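Local coordinates for protein acetylxylan esterase / glucomannan deacetylase (Cellvibrio japonicus, PDB 2W9X) that removes acetyl groups from acetylated plant cell wall polysaccharides, deacetylating glucomannan in strong preference to xylan, at residues 235-247 and 280-294. Sequence-based numbering, arbitrary orientation.
Sequences WKPQVIVIGLGTN and LHSNNARAQFILMNS
Gln-238 O, just before strand 239-243, accepts from Gln-288 N (2.8 Å) the first of five backbone hydrogen bonds in parallel register; the last joins Met-292 N to Ile-242 O (2.9 Å). Earlier, side chains bind carbonyls. Arginine can bind one oxygen twice: Arg-286 grips Lys-236 O with NE (2.7 Å) and NH2 (2.8 Å), in the guanidinium plane. Over one guanidinium face, toward the rim, lies Gln-238 NE2, the planes 10° apart; bonds from OE1 to Gln-144 N and NE2 to Lys-142 O fix this amide. Lys-236 NZ donates to Asn-283 O. Asn-284 opens a type I turn to Ala-287; CG anti to the backbone N (chi1 -178°) brings ND2 to Pro-237 O. Beta-branched Val-239 to Ile-242 suit a buried extended strand. Chi1 of -56° turns Ile-240 CD1 toward Ala-287 CB and Phe-289 CE1, 3.6 Å away in directions nearly at right angles. Ile-242 CD1 meets Leu-280 CD1 tip to tip; Val-241 touches Met-292 on the other face. One water joins Thr-246 OG1 to Ser-294 OG, also bonded to Gln-296 N; another joins OG1 to Ser-294 N. Thr-246 directly precedes Asn-247, which probably stabilises the transition state. In this SGNH-type parallel sheet, strands 144-149 and 320-325 flank the pair, and crossover helix 262-283 covers Ile-242 and Phe-289.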
loop_
_atom_site.group_PDB
_atom_site.type_symbol
_atom_site.label_atom_id
_atom_site.label_comp_id
_atom_site.label_asym_id
_atom_site.label_seq_id
_atom_site.Cartn_x
_atom_site.Cartn_y
_atom_site.Cartn_z
ATOM N N TRP B 235 -6.281 -22.526 8.817
ATOM C CA TRP B 235 -6.278 -21.068 8.962
ATOM C C TRP B 235 -5.097 -20.462 8.210
ATOM O O TRP B 235 -3.965 -20.476 8.687
ATOM C CB TRP B 235 -6.272 -20.625 10.437
ATOM C CG TRP B 235 -6.356 -19.124 10.559
ATOM C CD1 TRP B 235 -5.379 -18.267 11.000
ATOM C CD2 TRP B 235 -7.462 -18.304 10.170
ATOM N NE1 TRP B 235 -5.830 -16.963 10.939
ATOM C CE2 TRP B 235 -7.102 -16.958 10.432
ATOM C CE3 TRP B 235 -8.732 -18.575 9.645
ATOM C CZ2 TRP B 235 -7.966 -15.891 10.170
ATOM C CZ3 TRP B 235 -9.590 -17.507 9.390
ATOM C CH2 TRP B 235 -9.201 -16.188 9.651
ATOM N N LYS B 236 -5.370 -19.947 7.018
ATOM C CA LYS B 236 -4.344 -19.311 6.200
ATOM C C LYS B 236 -4.954 -18.071 5.573
ATOM O O LYS B 236 -5.292 -18.090 4.387
ATOM C CB LYS B 236 -3.832 -20.256 5.101
ATOM C CG LYS B 236 -3.152 -21.518 5.589
ATOM C CD LYS B 236 -1.706 -21.289 6.022
ATOM C CE LYS B 236 -1.339 -22.278 7.116
ATOM N NZ LYS B 236 0.124 -22.419 7.275
ATOM N N PRO B 237 -5.107 -16.991 6.366
ATOM C CA PRO B 237 -5.771 -15.782 5.885
ATOM C C PRO B 237 -5.086 -15.173 4.668
ATOM O O PRO B 237 -3.858 -15.023 4.650
ATOM C CB PRO B 237 -5.705 -14.834 7.100
ATOM C CG PRO B 237 -4.598 -15.338 7.915
ATOM C CD PRO B 237 -4.654 -16.831 7.758
ATOM N N GLN B 238 -5.884 -14.831 3.656
ATOM C CA GLN B 238 -5.375 -14.122 2.493
ATOM C C GLN B 238 -5.021 -12.689 2.856
ATOM O O GLN B 238 -4.160 -12.082 2.216
ATOM C CB GLN B 238 -6.389 -14.117 1.344
ATOM C CG GLN B 238 -6.692 -15.488 0.754
ATOM C CD GLN B 238 -7.992 -16.067 1.267
ATOM O OE1 GLN B 238 -8.468 -15.719 2.351
ATOM N NE2 GLN B 238 -8.590 -16.945 0.477
ATOM N N VAL B 239 -5.707 -12.150 3.867
ATOM C CA VAL B 239 -5.496 -10.771 4.333
ATOM C C VAL B 239 -5.230 -10.733 5.831
ATOM O O VAL B 239 -5.941 -11.371 6.628
ATOM C CB VAL B 239 -6.682 -9.819 3.987
ATOM C CG1 VAL B 239 -6.362 -8.371 4.407
ATOM C CG2 VAL B 239 -6.995 -9.879 2.512
ATOM N N ILE B 240 -4.174 -10.001 6.199
ATOM C CA ILE B 240 -3.835 -9.768 7.602
ATOM C C ILE B 240 -3.708 -8.262 7.883
ATOM O O ILE B 240 -2.874 -7.577 7.274
ATOM C CB ILE B 240 -2.539 -10.509 8.022
ATOM C CG1 ILE B 240 -2.662 -12.014 7.734
ATOM C CG2 ILE B 240 -2.242 -10.232 9.492
ATOM C CD1 ILE B 240 -1.378 -12.865 8.025
ATOM N N VAL B 241 -4.541 -7.765 8.794
ATOM C CA VAL B 241 -4.585 -6.346 9.124
ATOM C C VAL B 241 -4.006 -6.177 10.521
ATOM O O VAL B 241 -4.544 -6.710 11.503
ATOM C CB VAL B 241 -6.031 -5.779 9.052
ATOM C CG1 VAL B 241 -6.059 -4.262 9.384
ATOM C CG2 VAL B 241 -6.627 -6.042 7.674
ATOM N N ILE B 242 -2.906 -5.446 10.600
ATOM C CA ILE B 242 -2.217 -5.243 11.868
ATOM C C ILE B 242 -2.327 -3.769 12.241
ATOM O O ILE B 242 -1.935 -2.899 11.476
ATOM C CB ILE B 242 -0.724 -5.681 11.817
ATOM C CG1 ILE B 242 -0.600 -7.083 11.197
ATOM C CG2 ILE B 242 -0.108 -5.606 13.251
ATOM C CD1 ILE B 242 0.856 -7.554 10.897
ATOM N N GLY B 243 -2.864 -3.496 13.417
ATOM C CA GLY B 243 -2.957 -2.114 13.917
ATOM C C GLY B 243 -2.264 -2.072 15.268
ATOM O O GLY B 243 -2.892 -2.370 16.278
ATOM N N LEU B 244 -0.977 -1.709 15.285
ATOM C CA LEU B 244 -0.189 -1.672 16.520
ATOM C C LEU B 244 0.817 -0.522 16.452
ATOM O O LEU B 244 1.393 -0.256 15.388
ATOM C CB LEU B 244 0.552 -3.025 16.729
ATOM C CG LEU B 244 -0.256 -4.281 17.126
ATOM C CD1 LEU B 244 0.593 -5.593 17.049
ATOM C CD2 LEU B 244 -0.839 -4.109 18.539
ATOM N N GLY B 245 1.055 0.139 17.578
ATOM C CA GLY B 245 1.959 1.284 17.616
ATOM C C GLY B 245 1.428 2.463 18.426
ATOM O O GLY B 245 2.209 3.297 18.886
ATOM N N THR B 246 0.104 2.557 18.581
ATOM C CA THR B 246 -0.476 3.593 19.450
ATOM C C THR B 246 0.079 3.435 20.875
ATOM O O THR B 246 0.508 4.404 21.497
ATOM C CB THR B 246 -2.024 3.594 19.426
ATOM O OG1 THR B 246 -2.469 4.125 18.168
ATOM C CG2 THR B 246 -2.594 4.488 20.567
ATOM N N ASN B 247 0.110 2.206 21.371
ATOM C CA ASN B 247 0.621 1.989 22.712
ATOM C C ASN B 247 2.138 2.121 22.808
ATOM O O ASN B 247 2.647 2.567 23.841
ATOM C CB ASN B 247 0.132 0.667 23.271
ATOM C CG ASN B 247 -1.361 0.678 23.489
ATOM O OD1 ASN B 247 -2.071 -0.205 23.018
ATOM N ND2 ASN B 247 -1.848 1.706 24.172
ATOM N N LEU B 280 5.200 -14.085 9.928
ATOM C CA LEU B 280 3.844 -14.384 9.447
ATOM C C LEU B 280 3.851 -14.813 7.982
ATOM O O LEU B 280 3.149 -15.746 7.606
ATOM C CB LEU B 280 2.929 -13.161 9.605
ATOM C CG LEU B 280 2.508 -12.743 11.010
ATOM C CD1 LEU B 280 1.705 -11.430 10.975
ATOM C CD2 LEU B 280 1.685 -13.837 11.655
ATOM N N HIS B 281 4.627 -14.102 7.160
ATOM C CA HIS B 281 4.746 -14.404 5.740
ATOM C C HIS B 281 5.399 -15.771 5.520
ATOM O O HIS B 281 4.996 -16.510 4.620
ATOM C CB HIS B 281 5.535 -13.299 5.026
ATOM C CG HIS B 281 5.920 -13.636 3.618
ATOM N ND1 HIS B 281 5.023 -13.603 2.568
ATOM C CD2 HIS B 281 7.111 -13.996 3.081
ATOM C CE1 HIS B 281 5.646 -13.930 1.450
ATOM N NE2 HIS B 281 6.914 -14.177 1.733
ATOM N N SER B 282 6.385 -16.114 6.350
ATOM C CA SER B 282 7.113 -17.378 6.171
ATOM C C SER B 282 6.240 -18.604 6.431
ATOM O O SER B 282 6.510 -19.678 5.899
ATOM C CB SER B 282 8.384 -17.430 7.024
ATOM O OG SER B 282 8.076 -17.559 8.398
ATOM N N ASN B 283 5.198 -18.440 7.245
ATOM C CA ASN B 283 4.244 -19.535 7.526
ATOM C C ASN B 283 2.978 -19.498 6.661
ATOM O O ASN B 283 2.204 -20.462 6.625
ATOM C CB ASN B 283 3.842 -19.531 9.006
ATOM C CG ASN B 283 5.042 -19.623 9.942
ATOM O OD1 ASN B 283 5.891 -20.487 9.794
ATOM N ND2 ASN B 283 5.103 -18.717 10.914
ATOM N N ASN B 284 2.775 -18.379 5.974
ATOM C CA ASN B 284 1.603 -18.173 5.152
ATOM C C ASN B 284 2.003 -17.306 3.959
ATOM O O ASN B 284 1.836 -16.089 3.979
ATOM C CB ASN B 284 0.503 -17.514 6.004
ATOM C CG ASN B 284 -0.799 -17.288 5.250
ATOM O OD1 ASN B 284 -0.956 -17.689 4.102
ATOM N ND2 ASN B 284 -1.750 -16.626 5.915
ATOM N N ALA B 285 2.542 -17.951 2.929
ATOM C CA ALA B 285 3.066 -17.261 1.739
ATOM C C ALA B 285 2.036 -16.411 0.985
ATOM O O ALA B 285 2.396 -15.409 0.371
ATOM C CB ALA B 285 3.727 -18.264 0.793
ATOM N N ARG B 286 0.768 -16.808 1.054
ATOM C CA ARG B 286 -0.331 -16.106 0.369
ATOM C C ARG B 286 -0.789 -14.765 1.000
ATOM O O ARG B 286 -1.305 -13.886 0.292
ATOM C CB ARG B 286 -1.524 -17.070 0.129
ATOM C CG ARG B 286 -2.547 -17.297 1.285
ATOM C CD ARG B 286 -3.430 -18.530 0.952
ATOM N NE ARG B 286 -4.590 -18.712 1.838
ATOM C CZ ARG B 286 -5.700 -19.386 1.516
ATOM N NH1 ARG B 286 -5.837 -19.935 0.311
ATOM N NH2 ARG B 286 -6.693 -19.500 2.394
ATOM N N ALA B 287 -0.575 -14.611 2.309
ATOM C CA ALA B 287 -1.060 -13.455 3.072
ATOM C C ALA B 287 -0.577 -12.121 2.523
ATOM O O ALA B 287 0.602 -11.936 2.235
ATOM C CB ALA B 287 -0.668 -13.585 4.529
ATOM N N GLN B 288 -1.521 -11.197 2.371
ATOM C CA GLN B 288 -1.211 -9.821 2.028
ATOM C C GLN B 288 -1.533 -8.942 3.241
ATOM O O GLN B 288 -2.567 -9.123 3.899
ATOM C CB GLN B 288 -1.959 -9.410 0.751
ATOM C CG GLN B 288 -1.648 -10.356 -0.413
ATOM C CD GLN B 288 -2.130 -9.858 -1.763
ATOM O OE1 GLN B 288 -1.825 -8.732 -2.176
ATOM N NE2 GLN B 288 -2.871 -10.708 -2.472
ATOM N N PHE B 289 -0.621 -8.019 3.548
ATOM C CA PHE B 289 -0.603 -7.329 4.833
ATOM C C PHE B 289 -1.040 -5.870 4.698
ATOM O O PHE B 289 -0.677 -5.183 3.742
ATOM C CB PHE B 289 0.804 -7.389 5.460
ATOM C CG PHE B 289 1.270 -8.791 5.795
ATOM C CD1 PHE B 289 0.965 -9.366 7.015
ATOM C CD2 PHE B 289 2.021 -9.534 4.874
ATOM C CE1 PHE B 289 1.403 -10.668 7.318
ATOM C CE2 PHE B 289 2.469 -10.816 5.173
ATOM C CZ PHE B 289 2.152 -11.386 6.392
ATOM N N ILE B 290 -1.829 -5.414 5.665
ATOM C CA ILE B 290 -2.224 -4.007 5.744
ATOM C C ILE B 290 -1.863 -3.484 7.124
ATOM O O ILE B 290 -2.377 -3.960 8.125
ATOM C CB ILE B 290 -3.720 -3.800 5.452
ATOM C CG1 ILE B 290 -4.061 -4.267 4.025
ATOM C CG2 ILE B 290 -4.113 -2.312 5.633
ATOM C CD1 ILE B 290 -5.542 -4.232 3.692
ATOM N N LEU B 291 -0.984 -2.489 7.165
ATOM C CA LEU B 291 -0.550 -1.924 8.433
ATOM C C LEU B 291 -1.318 -0.635 8.656
ATOM O O LEU B 291 -1.171 0.319 7.893
ATOM C CB LEU B 291 0.972 -1.701 8.432
ATOM C CG LEU B 291 1.813 -2.901 7.962
ATOM C CD1 LEU B 291 3.290 -2.701 8.360
ATOM C CD2 LEU B 291 1.298 -4.269 8.504
ATOM N N MET B 292 -2.172 -0.647 9.671
ATOM C CA MET B 292 -3.215 0.364 9.843
ATOM C C MET B 292 -3.009 1.158 11.135
ATOM O O MET B 292 -2.917 0.567 12.206
ATOM C CB MET B 292 -4.568 -0.361 9.851
ATOM C CG MET B 292 -5.783 0.516 10.066
ATOM S SD MET B 292 -7.226 -0.490 9.707
ATOM C CE MET B 292 -8.502 0.693 10.112
ATOM N N ASN B 293 -2.896 2.488 11.035
ATOM C CA ASN B 293 -2.670 3.336 12.207
ATOM C C ASN B 293 -3.367 4.695 12.105
ATOM O O ASN B 293 -3.863 5.083 11.049
ATOM C CB ASN B 293 -1.168 3.544 12.537
ATOM C CG ASN B 293 -0.439 2.241 12.844
ATOM O OD1 ASN B 293 -0.240 1.866 14.024
ATOM N ND2 ASN B 293 -0.012 1.552 11.788
ATOM N N SER B 294 -3.405 5.398 13.232
ATOM C CA SER B 294 -4.055 6.709 13.340
ATOM C C SER B 294 -3.122 7.802 12.842
ATOM O O SER B 294 -1.897 7.569 12.639
ATOM C CB SER B 294 -4.367 7.006 14.805
ATOM O OG SER B 294 -3.140 7.301 15.471
HETATM O O HOH W 1 -3.238 6.736 18.135
HETATM O O HOH W 2 -2.544 3.629 15.574
#